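Local coordinates for RagA protein (Porphyromonas gingivalis, PDB 6SLN) that probably takes up nutrients across the outer membrane as a TonB-dependent receptor, with a plug domain inside its beta-barrel, at residues A[97-102]-A[188-193]; A[158-163]-A[196-201]; A[517-522]-A[574-579]; A[587-592]-A[607-612]; A[637-642]-A[678-683]. All coordinates share one frame; numbering follows the deposited sequence.

Contact 1. Residues A[97-102]-A[188-193]; sequences TVSGSV and DASATS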
# COMPACT_ATOMS: atom_id res chain seq x y z
N THR A 97 -4.24 0.20 46.69
CA THR A 97 -5.28 0.29 47.71
C THR A 97 -4.81 -0.42 48.97
O THR A 97 -3.99 -1.34 48.92
CB THR A 97 -6.62 -0.28 47.23
OG1 THR A 97 -7.68 0.24 48.04
CG2 THR A 97 -6.61 -1.78 47.29
N VAL A 98 -5.36 0.02 50.10
CA VAL A 98 -4.89 -0.41 51.42
C VAL A 98 -5.13 -1.90 51.64
O VAL A 98 -4.35 -2.56 52.34
CB VAL A 98 -5.59 0.45 52.50
CG1 VAL A 98 -4.80 0.42 53.81
CG2 VAL A 98 -5.82 1.89 52.00
N SER A 99 -6.20 -2.45 51.05
CA SER A 99 -6.58 -3.85 51.21
C SER A 99 -6.03 -4.74 50.11
O SER A 99 -6.19 -5.96 50.18
CB SER A 99 -8.10 -4.00 51.21
OG SER A 99 -8.74 -2.91 51.84
N GLY A 100 -5.41 -4.16 49.08
CA GLY A 100 -5.14 -4.90 47.87
C GLY A 100 -3.87 -5.74 47.97
O GLY A 100 -2.90 -5.36 48.63
N SER A 101 -3.91 -6.90 47.32
CA SER A 101 -2.73 -7.72 47.06
C SER A 101 -1.90 -6.99 46.02
O SER A 101 -2.18 -7.06 44.82
CB SER A 101 -3.15 -9.11 46.58
OG SER A 101 -2.16 -10.10 46.84
N VAL A 102 -0.88 -6.24 46.47
CA VAL A 102 -0.06 -5.42 45.59
C VAL A 102 1.41 -5.73 45.82
O VAL A 102 1.87 -5.71 46.97
CB VAL A 102 -0.32 -3.92 45.80
CG1 VAL A 102 0.56 -3.11 44.86
CG2 VAL A 102 -1.79 -3.60 45.59
N ASP A 188 -5.50 -8.56 43.15
CA ASP A 188 -6.85 -8.82 43.66
C ASP A 188 -7.83 -7.71 43.28
O ASP A 188 -7.44 -6.60 42.91
CB ASP A 188 -6.84 -8.96 45.18
CG ASP A 188 -6.73 -7.64 45.87
OD1 ASP A 188 -5.62 -7.07 45.85
OD2 ASP A 188 -7.74 -7.15 46.39
N ALA A 189 -9.11 -8.03 43.42
CA ALA A 189 -10.19 -7.18 42.94
C ALA A 189 -10.23 -5.83 43.65
O ALA A 189 -10.72 -4.85 43.08
CB ALA A 189 -11.53 -7.89 43.10
N SER A 190 -9.76 -5.78 44.89
CA SER A 190 -9.73 -4.49 45.57
C SER A 190 -8.63 -3.61 45.02
O SER A 190 -8.77 -2.38 45.00
CB SER A 190 -9.55 -4.70 47.07
OG SER A 190 -9.30 -3.49 47.75
N ALA A 191 -7.53 -4.22 44.56
CA ALA A 191 -6.39 -3.46 44.06
C ALA A 191 -6.53 -3.06 42.61
O ALA A 191 -5.80 -2.17 42.16
CB ALA A 191 -5.09 -4.26 44.22
N THR A 192 -7.44 -3.69 41.86
CA THR A 192 -7.62 -3.43 40.44
C THR A 192 -8.98 -2.82 40.14
O THR A 192 -9.55 -3.06 39.08
CB THR A 192 -7.44 -4.71 39.63
OG1 THR A 192 -8.57 -5.56 39.81
CG2 THR A 192 -6.21 -5.44 40.07
N SER A 193 -9.53 -2.05 41.08
CA SER A 193 -10.91 -1.60 40.93
C SER A 193 -11.08 -0.43 39.96
O SER A 193 -12.18 -0.27 39.40
CB SER A 193 -11.48 -1.24 42.29
OG SER A 193 -10.54 -0.51 43.04

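Contact 2. Residues A[158-163]-A[196-201]; sequences PLYIVD and GARAAN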
# COMPACT_ATOMS: atom_id res chain seq x y z
N PRO A 158 -2.47 -9.86 31.78
CA PRO A 158 -2.84 -8.70 32.58
C PRO A 158 -2.97 -7.48 31.68
O PRO A 158 -2.41 -7.41 30.59
CB PRO A 158 -1.68 -8.53 33.56
CG PRO A 158 -0.71 -9.58 33.25
CD PRO A 158 -1.05 -10.18 31.92
N LEU A 159 -3.74 -6.51 32.15
CA LEU A 159 -3.73 -5.20 31.54
C LEU A 159 -2.42 -4.50 31.86
O LEU A 159 -1.94 -4.56 33.00
CB LEU A 159 -4.92 -4.38 32.06
CG LEU A 159 -5.48 -3.20 31.28
CD1 LEU A 159 -5.92 -3.61 29.88
CD2 LEU A 159 -6.63 -2.61 32.08
N TYR A 160 -1.81 -3.88 30.86
CA TYR A 160 -0.51 -3.23 31.01
C TYR A 160 -0.68 -1.72 30.93
O TYR A 160 -1.27 -1.20 29.97
CB TYR A 160 0.50 -3.68 29.96
CG TYR A 160 0.94 -5.11 30.07
CD1 TYR A 160 1.86 -5.50 31.03
CD2 TYR A 160 0.45 -6.06 29.20
CE1 TYR A 160 2.28 -6.82 31.13
CE2 TYR A 160 0.86 -7.38 29.28
CZ TYR A 160 1.77 -7.75 30.24
OH TYR A 160 2.16 -9.07 30.31
N ILE A 161 -0.12 -1.01 31.91
CA ILE A 161 -0.41 0.40 32.13
C ILE A 161 0.89 1.14 32.44
O ILE A 161 1.55 0.86 33.44
CB ILE A 161 -1.43 0.56 33.27
CG1 ILE A 161 -2.69 -0.22 32.90
CG2 ILE A 161 -1.76 2.01 33.51
CD1 ILE A 161 -3.78 -0.16 33.90
N VAL A 162 1.25 2.09 31.57
CA VAL A 162 2.44 2.94 31.73
C VAL A 162 1.97 4.34 32.10
O VAL A 162 1.31 5.02 31.30
CB VAL A 162 3.30 2.98 30.45
CG1 VAL A 162 4.61 3.69 30.72
CG2 VAL A 162 3.54 1.58 29.91
N ASP A 163 2.29 4.76 33.32
CA ASP A 163 1.98 6.11 33.80
C ASP A 163 0.53 6.50 33.54
O ASP A 163 0.21 7.68 33.42
CB ASP A 163 2.92 7.14 33.19
CG ASP A 163 4.29 7.11 33.83
OD1 ASP A 163 4.38 7.12 35.08
OD2 ASP A 163 5.28 7.07 33.08
N GLY A 196 -10.36 -1.56 33.84
CA GLY A 196 -11.48 -2.35 33.38
C GLY A 196 -11.56 -2.91 31.97
O GLY A 196 -12.66 -3.15 31.47
N ALA A 197 -10.45 -3.13 31.28
CA ALA A 197 -10.66 -3.92 30.08
C ALA A 197 -10.61 -5.39 30.43
O ALA A 197 -11.37 -6.20 29.88
CB ALA A 197 -9.62 -3.57 29.00
N ARG A 198 -9.74 -5.71 31.39
CA ARG A 198 -9.50 -7.07 31.83
C ARG A 198 -8.73 -7.05 33.15
O ARG A 198 -7.73 -7.76 33.30
CB ARG A 198 -8.76 -7.85 30.74
CG ARG A 198 -7.57 -7.14 30.13
CD ARG A 198 -6.62 -8.15 29.54
NE ARG A 198 -5.27 -7.65 29.34
CZ ARG A 198 -4.88 -6.92 28.30
NH1 ARG A 198 -5.76 -6.58 27.37
NH2 ARG A 198 -3.62 -6.52 28.19
N ALA A 199 -9.18 -6.24 34.11
CA ALA A 199 -8.67 -6.33 35.48
C ALA A 199 -8.71 -7.74 36.01
O ALA A 199 -7.93 -8.09 36.91
CB ALA A 199 -9.48 -5.44 36.43
N ALA A 200 -9.62 -8.57 35.49
CA ALA A 200 -9.71 -9.96 35.90
C ALA A 200 -8.38 -10.69 35.78
O ALA A 200 -8.19 -11.71 36.44
CB ALA A 200 -10.77 -10.65 35.06
N ASN A 201 -7.46 -10.19 34.95
CA ASN A 201 -6.17 -10.84 34.75
C ASN A 201 -5.05 -10.18 35.55
O ASN A 201 -3.89 -10.62 35.45
CB ASN A 201 -5.80 -10.84 33.28
CG ASN A 201 -6.79 -11.60 32.44
OD1 ASN A 201 -7.53 -12.46 32.93
ND2 ASN A 201 -6.80 -11.30 31.14
O HOH W 1 -2.34 -3.68 27.47

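Contact 3. Residues A[517-522]-A[574-579]; sequences LTALMG and SRFNYG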
# COMPACT_ATOMS: atom_id res chain seq x y z
N LEU A 517 -12.50 9.76 55.34
CA LEU A 517 -13.18 9.18 54.20
C LEU A 517 -12.58 9.76 52.92
O LEU A 517 -12.24 10.94 52.86
CB LEU A 517 -14.69 9.42 54.26
CG LEU A 517 -15.48 8.75 53.13
CD1 LEU A 517 -15.63 7.26 53.40
CD2 LEU A 517 -16.84 9.40 52.93
N THR A 518 -12.45 8.91 51.91
CA THR A 518 -11.99 9.32 50.59
C THR A 518 -12.97 8.79 49.57
O THR A 518 -13.31 7.60 49.58
CB THR A 518 -10.58 8.80 50.30
OG1 THR A 518 -9.65 9.43 51.19
CG2 THR A 518 -10.20 9.10 48.86
N ALA A 519 -13.45 9.67 48.70
CA ALA A 519 -14.35 9.29 47.63
C ALA A 519 -13.73 9.70 46.31
O ALA A 519 -13.06 10.74 46.23
CB ALA A 519 -15.73 9.94 47.77
N LEU A 520 -13.95 8.87 45.29
CA LEU A 520 -13.39 9.10 43.97
C LEU A 520 -14.39 8.62 42.93
O LEU A 520 -14.67 7.42 42.85
CB LEU A 520 -12.07 8.36 43.82
CG LEU A 520 -11.25 8.59 42.55
CD1 LEU A 520 -9.80 8.32 42.85
CD2 LEU A 520 -11.71 7.70 41.40
N MET A 521 -14.93 9.55 42.14
CA MET A 521 -15.66 9.22 40.93
C MET A 521 -14.74 9.37 39.72
O MET A 521 -13.86 10.24 39.70
CB MET A 521 -16.89 10.12 40.77
CG MET A 521 -17.83 10.10 41.95
SD MET A 521 -19.05 8.79 41.78
CE MET A 521 -20.50 9.73 41.28
N GLY A 522 -14.95 8.53 38.72
CA GLY A 522 -14.06 8.51 37.56
C GLY A 522 -14.78 8.14 36.29
O GLY A 522 -15.73 7.35 36.29
N SER A 574 -15.97 4.09 40.50
CA SER A 574 -15.91 4.74 41.79
C SER A 574 -15.04 3.92 42.74
O SER A 574 -14.94 2.69 42.62
CB SER A 574 -17.30 4.90 42.40
OG SER A 574 -17.85 3.61 42.59
N ARG A 575 -14.46 4.61 43.70
CA ARG A 575 -13.66 3.95 44.72
C ARG A 575 -13.74 4.79 45.98
O ARG A 575 -13.57 6.01 45.93
CB ARG A 575 -12.21 3.80 44.27
CG ARG A 575 -11.33 3.12 45.29
CD ARG A 575 -10.03 3.87 45.49
NE ARG A 575 -9.09 3.63 44.40
CZ ARG A 575 -8.03 4.40 44.17
NH1 ARG A 575 -7.79 5.45 44.94
NH2 ARG A 575 -7.21 4.13 43.16
N PHE A 576 -14.02 4.13 47.11
CA PHE A 576 -14.22 4.78 48.40
C PHE A 576 -13.30 4.17 49.43
O PHE A 576 -13.10 2.95 49.44
CB PHE A 576 -15.67 4.66 48.84
CG PHE A 576 -16.63 5.30 47.91
CD1 PHE A 576 -16.97 6.63 48.06
CD2 PHE A 576 -17.17 4.58 46.86
CE1 PHE A 576 -17.86 7.23 47.20
CE2 PHE A 576 -18.05 5.18 45.98
CZ PHE A 576 -18.40 6.51 46.15
N ASN A 577 -12.74 5.02 50.30
CA ASN A 577 -11.74 4.61 51.28
C ASN A 577 -12.09 5.22 52.63
O ASN A 577 -12.05 6.44 52.80
CB ASN A 577 -10.34 5.04 50.85
CG ASN A 577 -10.09 4.80 49.38
OD1 ASN A 577 -10.09 3.66 48.93
ND2 ASN A 577 -9.89 5.88 48.62
N TYR A 578 -12.40 4.36 53.59
CA TYR A 578 -12.75 4.76 54.94
C TYR A 578 -11.64 4.34 55.91
O TYR A 578 -10.98 3.33 55.72
CB TYR A 578 -14.08 4.12 55.33
CG TYR A 578 -14.53 4.39 56.73
CD1 TYR A 578 -14.04 3.64 57.79
CD2 TYR A 578 -15.47 5.37 56.99
CE1 TYR A 578 -14.46 3.88 59.08
CE2 TYR A 578 -15.90 5.61 58.28
CZ TYR A 578 -15.39 4.86 59.32
OH TYR A 578 -15.80 5.10 60.60
N GLY A 579 -11.45 5.14 56.96
CA GLY A 579 -10.37 4.88 57.88
C GLY A 579 -10.62 5.29 59.32
O GLY A 579 -10.25 6.40 59.72

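Contact 4. Residues A[587-592]-A[607-612]; sequences DFSVRN and FYSVGG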
# COMPACT_ATOMS: atom_id res chain seq x y z
N ASP A 587 -12.25 -0.43 51.94
CA ASP A 587 -12.36 0.02 50.57
C ASP A 587 -13.62 -0.57 49.96
O ASP A 587 -14.05 -1.67 50.31
CB ASP A 587 -11.14 -0.39 49.73
CG ASP A 587 -9.83 0.10 50.33
OD1 ASP A 587 -9.79 1.25 50.83
OD2 ASP A 587 -8.85 -0.66 50.30
N PHE A 588 -14.20 0.18 49.03
CA PHE A 588 -15.43 -0.24 48.38
C PHE A 588 -15.40 0.37 46.98
O PHE A 588 -15.08 1.55 46.83
CB PHE A 588 -16.64 0.22 49.19
CG PHE A 588 -17.93 0.13 48.45
CD1 PHE A 588 -18.34 -1.09 47.90
CD2 PHE A 588 -18.74 1.24 48.29
CE1 PHE A 588 -19.54 -1.19 47.20
CE2 PHE A 588 -19.94 1.14 47.60
CZ PHE A 588 -20.34 -0.08 47.05
N SER A 589 -15.69 -0.44 45.97
CA SER A 589 -15.62 0.00 44.59
C SER A 589 -16.84 -0.50 43.84
O SER A 589 -17.27 -1.64 44.04
CB SER A 589 -14.34 -0.50 43.92
OG SER A 589 -14.52 -1.78 43.32
N VAL A 590 -17.43 0.36 43.00
CA VAL A 590 -18.40 -0.07 41.99
C VAL A 590 -18.05 0.63 40.69
O VAL A 590 -17.54 1.75 40.68
CB VAL A 590 -19.87 0.19 42.41
CG1 VAL A 590 -20.14 1.66 42.54
CG2 VAL A 590 -20.83 -0.45 41.41
N ARG A 591 -18.31 -0.05 39.58
CA ARG A 591 -17.93 0.47 38.27
C ARG A 591 -18.83 -0.17 37.23
O ARG A 591 -19.42 -1.23 37.46
CB ARG A 591 -16.47 0.16 37.97
CG ARG A 591 -16.27 -1.33 37.73
CD ARG A 591 -15.12 -1.62 36.80
NE ARG A 591 -14.05 -0.67 37.04
CZ ARG A 591 -13.45 -0.01 36.07
NH1 ARG A 591 -13.82 -0.23 34.82
NH2 ARG A 591 -12.48 0.85 36.36
N ASN A 592 -18.92 0.48 36.07
CA ASN A 592 -19.67 -0.06 34.95
C ASN A 592 -18.83 0.06 33.70
O ASN A 592 -18.18 1.09 33.48
CB ASN A 592 -21.00 0.66 34.76
CG ASN A 592 -21.70 0.26 33.48
OD1 ASN A 592 -21.45 0.84 32.43
ND2 ASN A 592 -22.56 -0.73 33.56
N PHE A 607 -19.52 -3.99 38.04
CA PHE A 607 -18.58 -4.72 38.87
C PHE A 607 -18.36 -3.95 40.16
O PHE A 607 -18.55 -2.73 40.23
CB PHE A 607 -17.24 -4.95 38.16
CG PHE A 607 -17.37 -5.67 36.85
CD1 PHE A 607 -17.54 -7.05 36.82
CD2 PHE A 607 -17.33 -4.97 35.66
CE1 PHE A 607 -17.66 -7.71 35.60
CE2 PHE A 607 -17.45 -5.63 34.44
CZ PHE A 607 -17.62 -7.00 34.41
N TYR A 608 -17.96 -4.69 41.18
CA TYR A 608 -17.78 -4.10 42.49
C TYR A 608 -16.68 -4.84 43.21
O TYR A 608 -16.33 -5.97 42.85
CB TYR A 608 -19.05 -4.17 43.32
CG TYR A 608 -19.50 -5.59 43.56
CD1 TYR A 608 -19.06 -6.31 44.67
CD2 TYR A 608 -20.34 -6.22 42.65
CE1 TYR A 608 -19.47 -7.61 44.88
CE2 TYR A 608 -20.76 -7.52 42.85
CZ TYR A 608 -20.32 -8.22 43.96
OH TYR A 608 -20.74 -9.52 44.14
N SER A 609 -16.18 -4.21 44.27
CA SER A 609 -15.22 -4.82 45.16
C SER A 609 -15.46 -4.27 46.55
O SER A 609 -15.91 -3.14 46.72
CB SER A 609 -13.78 -4.52 44.73
OG SER A 609 -13.25 -3.47 45.53
N VAL A 610 -15.15 -5.08 47.54
CA VAL A 610 -15.19 -4.65 48.92
C VAL A 610 -13.93 -5.16 49.58
O VAL A 610 -13.61 -6.35 49.45
CB VAL A 610 -16.45 -5.17 49.63
CG1 VAL A 610 -16.63 -6.63 49.31
CG2 VAL A 610 -16.36 -4.94 51.13
N GLY A 611 -13.20 -4.27 50.24
CA GLY A 611 -11.91 -4.62 50.80
C GLY A 611 -11.80 -4.15 52.24
O GLY A 611 -12.48 -3.22 52.68
N GLY A 612 -10.92 -4.82 52.97
CA GLY A 612 -10.65 -4.47 54.35
C GLY A 612 -9.20 -4.70 54.70
O GLY A 612 -8.61 -5.72 54.31

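Contact 5. Residues A[637-642]-A[678-683]; sequences GTTGNS and EKQSQF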
# COMPACT_ATOMS: atom_id res chain seq x y z
N GLY A 637 -14.51 -9.13 45.33
CA GLY A 637 -14.93 -8.25 44.26
C GLY A 637 -15.09 -8.99 42.96
O GLY A 637 -14.66 -10.13 42.81
N THR A 638 -15.74 -8.30 42.02
CA THR A 638 -15.97 -8.81 40.68
C THR A 638 -15.22 -7.96 39.67
O THR A 638 -15.02 -6.75 39.87
CB THR A 638 -17.46 -8.80 40.33
OG1 THR A 638 -18.00 -7.50 40.58
CG2 THR A 638 -18.17 -9.81 41.17
N THR A 639 -14.81 -8.61 38.59
CA THR A 639 -14.01 -7.97 37.55
C THR A 639 -14.43 -8.58 36.22
O THR A 639 -14.82 -9.75 36.15
CB THR A 639 -12.51 -8.20 37.75
OG1 THR A 639 -12.25 -9.60 37.71
CG2 THR A 639 -12.02 -7.61 39.08
N GLY A 640 -14.35 -7.78 35.17
CA GLY A 640 -14.68 -8.25 33.85
C GLY A 640 -13.45 -8.66 33.07
O GLY A 640 -12.33 -8.27 33.38
N ASN A 641 -13.69 -9.49 32.06
CA ASN A 641 -12.68 -9.86 31.08
C ASN A 641 -13.35 -9.84 29.72
O ASN A 641 -14.44 -10.41 29.56
CB ASN A 641 -12.08 -11.24 31.37
CG ASN A 641 -10.94 -11.60 30.40
OD1 ASN A 641 -10.51 -10.77 29.60
ND2 ASN A 641 -10.47 -12.82 30.46
N SER A 642 -12.72 -9.18 28.75
CA SER A 642 -13.29 -9.06 27.42
C SER A 642 -12.22 -9.13 26.34
O SER A 642 -12.49 -8.75 25.19
CB SER A 642 -14.07 -7.77 27.26
OG SER A 642 -13.32 -6.70 27.81
N GLU A 678 -17.12 -11.89 30.04
CA GLU A 678 -16.79 -12.95 30.98
C GLU A 678 -16.63 -12.32 32.36
O GLU A 678 -15.96 -11.30 32.50
CB GLU A 678 -15.52 -13.68 30.53
CG GLU A 678 -14.83 -14.54 31.57
CD GLU A 678 -13.55 -15.19 31.01
OE1 GLU A 678 -13.70 -16.05 30.11
OE2 GLU A 678 -12.41 -14.84 31.47
N LYS A 679 -17.30 -12.88 33.36
CA LYS A 679 -17.35 -12.24 34.66
C LYS A 679 -16.60 -13.07 35.68
O LYS A 679 -16.82 -14.28 35.80
CB LYS A 679 -18.80 -11.98 35.08
CG LYS A 679 -19.40 -10.80 34.29
CD LYS A 679 -20.77 -10.35 34.79
CE LYS A 679 -21.91 -11.00 34.00
NZ LYS A 679 -21.81 -10.88 32.51
N GLN A 680 -15.68 -12.42 36.37
CA GLN A 680 -14.81 -13.06 37.33
C GLN A 680 -15.07 -12.45 38.70
O GLN A 680 -15.41 -11.27 38.82
CB GLN A 680 -13.34 -12.88 36.96
CG GLN A 680 -12.87 -13.90 35.95
CD GLN A 680 -11.38 -13.84 35.66
OE1 GLN A 680 -10.57 -13.49 36.52
NE2 GLN A 680 -11.02 -14.15 34.42
N SER A 681 -14.91 -13.28 39.73
CA SER A 681 -14.87 -12.82 41.10
C SER A 681 -13.59 -13.31 41.73
O SER A 681 -13.00 -14.30 41.28
CB SER A 681 -16.09 -13.31 41.89
OG SER A 681 -16.05 -14.71 42.04
N GLN A 682 -13.14 -12.62 42.78
CA GLN A 682 -11.92 -13.04 43.47
C GLN A 682 -12.03 -12.68 44.94
O GLN A 682 -12.06 -11.49 45.30
CB GLN A 682 -10.68 -12.39 42.86
CG GLN A 682 -9.41 -13.12 43.25
CD GLN A 682 -8.18 -12.25 43.12
OE1 GLN A 682 -7.43 -12.10 44.08
NE2 GLN A 682 -7.97 -11.68 41.94
N PHE A 683 -12.06 -13.70 45.78
CA PHE A 683 -11.91 -13.54 47.22
C PHE A 683 -10.43 -13.68 47.56
O PHE A 683 -9.76 -14.60 47.06
CB PHE A 683 -12.74 -14.58 47.96
CG PHE A 683 -12.40 -14.71 49.41
CD1 PHE A 683 -12.63 -13.67 50.29
CD2 PHE A 683 -11.86 -15.89 49.89
CE1 PHE A 683 -12.32 -13.80 51.63
CE2 PHE A 683 -11.54 -16.03 51.24
CZ PHE A 683 -11.77 -14.98 52.11

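Contact 1. Residues A[97-102]-A[188-193]
Thr97 meets Ser190 through its methyl branch: CG2 lies 3.2 Å from Ser190 O, on the flank of the second loop. With OG1 anti to the backbone nitrogen (chi1 -160°), the hydroxyl is turned elsewhere, and it bonds to Asp587 of the barrel. Ser99 behaves alike, setting its CB 3.7 Å from Ser190 OG and giving its own hydroxyl to the same Asp587 carboxylate oxygen. A type I turn from Thr97 to Gly100 carries these two side chains, and at its end Gly100 has no side chain to stand between the backbones. The methyl of Ala191 fits there, CB 3.7 Å from Gly100 CA, while Val102 CG2 reaches the same methyl at 3.6 Å. Asp188 lies beside Gly100 and Ser101 and forms an Asx turn, OD2 accepting from Ser190 N at 2.9 Å. This donor comes from above the carboxylate plane, 56° out of it. Both loops belong to the plug: 97-102 leads into strand 102-106, and the loop 188-193 follows strand 180-186, whose Leu186 touches Val102 and Ala191. Barrel strand 584-595 borders the Thr97 and Ser190 side, and strands 627-641 and 678-691 flank Ser190 and Asp188 respectively.

Contact 2. Residues A[158-163]-A[196-201]
Pro158 and Asn201 bring the two backbones to their closest approach, their CA atoms 4.5 Å apart, where strand 159-162 begins and a short 3-10 turn, 199-201, ends. Asn201 N donates to Arg198 O, closing the turn just before strand 203-208. Side chains then take over. Arg198, its chain extended from CG to NE, reaches across to the start of the strand and grips the carbonyl of Pro158. The stronger bond runs from NH2 to Pro158 O at 2.8 Å, with an N-H...O angle of 155°; a weak second one comes from NE. Relative to the guanidinium, this oxygen lies at the edge and in the plane, whereas the NH2 donor stands above the plane of the carbonyl. One face of the guanidinium takes Leu159, whose CD1 sits over its centre at 3.8 Å from CZ. Leu159 has CG anti to the backbone nitrogen (chi1 -158°), which places that methyl also against Ala197, CD1 to CB 3.8 Å. The polar atoms of the cation are engaged as well: NH1 forms a salt bridge with Glu643, while Leu159 takes the face. Asn201 packs by its CB, 3.7 Å from Pro158 CA, and sends ND2 to the carbonyls of Ala157 and Ser155. Within the plug sheet, strand 159-162 runs parallel to strand 203-208, Pro158 leans on strand 143-146, and Arg198, Ala200 and Asn201 touch barrel strand 627-641.

Contact 3. Residues A[517-522]-A[574-579]
Thr518 and Asn577 form a hydrogen-bonded antiparallel pair: Thr518 N donates to Asn577 O at 2.7 Å, and Asn577 N returns a bond to Thr518 O at the same 2.7 Å. Two residues on, Arg575 N donates to Leu520 O at 2.9 Å, while the reverse bond from Leu520 N is bent and weak. The residues of the non-hydrogen-bonded pairs turn their backbone groups to the adjacent strands: Leu517, Ala519 and Met521 to strand 487-510, Ser574 and Phe576 to strand 584-595. The hydroxyl of Ser574 also bonds to Val590 O. Three of the acceptors take a CA-H as well, among them Leu520 O, 3.1 Å from Ser574 CA.

Side chains divide by face. Leu517, Ala519, Met521, Ser574, Phe576 and Tyr578 share one, where Ala519 CB touches Phe576 CE1 at 3.5 Å and Leu517 CD1 meets the edge of the Tyr578 ring. On the other, Leu520 CD1 lies over a face of the Arg575 guanidinium, 4.1 Å from NH1. The side chain of Met521 lies about 8 Å from a bound dodecyl-maltoside, so this largely apolar face is probably the lipid-facing one. Three sound backbone bonds and one weak one join the strands; apolar contacts on one face and the Leu520-guanidinium contact on the other add to them.

Contact 4. Residues A[587-592]-A[607-612]
Ser589 and Ser609 face each other on the plug-facing side of this strand pair, where packing is close. Their hydroxyls meet end to end in a weak bond, Ser609 OG to Ser589 OG 3.1 Å, above a pair of backbone bonds that tie the same two residues. To one side of them Asp587 stands opposite Gly611; Gly611 N reaches Asp587 O at 2.7 Å, nearly straight at 171°. The carboxylate of Asp587 turns to the plug, where OD2 accepts from the hydroxyls of Thr97 and Ser99. To the other side the aliphatic part of Arg591 lies against Phe607, CG 3.8 Å from CB. The first torsion of Arg591 (chi1 70°) sets CG between the backbone nitrogen and the carbonyl carbon, and a bend at chi3 then turns the guanidinium, its plane 40° from that of the ring. The charged end goes to Asp593 by a salt bridge, with NE bonded to Ser193 O of the plug.

The strands are the two arms of a beta hairpin, 584-595 and 604-614, in the transmembrane barrel of a TonB-dependent receptor; they run antiparallel, and the axes of segments 587-592 and 607-612 approach to 4.4 Å.

Phe588, Val590, Tyr608 and Val610 occupy the outer surface, probably toward lipid, and there the side chains meet backbone rather than one another. Phe588 CD1 approaches Ser609 O at 3.4 Å, and Val590 CG2 approaches Phe607 O equally closely. Tyr608 leads its ring away from the partner strand and touches Tyr636 of strand 627-641, whereas Phe588 leans the other way, onto Phe576 of strand 561-580.

Contact 5. Residues A[637-642]-A[678-683]
Glu678 opens the second strand beside Asn641, the two side chains lying alongside and pointing the same way. Their backbones exchange bonds, the one from Asn641 N to Glu678 O measuring 2.9 Å. Both side chains leave with CG anti to the backbone nitrogen, Asn641 at chi1 -176°, and this brings ND2 to within 3.0 Å of Glu678 OE2. The amide stands almost upright on the carboxylate, the planes 77° apart, and the donor meets OE2 from above. ND2 has a second acceptor in Ser155 O of the plug; OE1 takes Leu711 N and the hydroxyl of Ser151.

Lys679 turns to the opposite face, across from Gly640, and its ammonium group makes a salt bridge with Asp709 on the next strand. Gln680 returns to the Glu678 side. Its backbone trades two bonds with Thr639, Thr639 N to Gln680 O at 2.7 Å, and its CB lies 3.5 Å from Thr639 OG1. From the far end NE2 adds a weak bond to Glu678 OE2, while OE1 accepts from Arg705 NE. Ser681 packs lightly, CB 4.1 Å from Thr638 CG2. Gln682 N then donates to Gly637 O at 2.9 Å, but the return bond is weak, and the amide end goes to Lys187 O of the plug.

A buried carboxylate with amide, hydroxyl and backbone donors around it would probably stay ionised, and its partners, drawn from plug and barrel alike, join the two domains by polar bonds.

Contacts 1 and 2 lie within the plug and are buried loop packings, while contacts 3, 4 and 5 pair neighbouring barrel strands. Strand 584-595 follows strand 561-580 round the wall and links contact 3 to contact 4; strand 604-614 is likewise next to strand 627-641, linking contact 4 to contact 5. Contact 3 is the surface member, dominated by regular backbone bonds, and only brushes contact 1. Contacts 4 and 5 keep that backbone pattern but place more buried polar side chains against the plug. The plug contacts rely instead on methyl packing, one arginine and turn-forming bonds, though contact 1 also sends hydroxyls to the barrel. Contacts 2 and 3 stay about 10 Å apart at their nearest atoms.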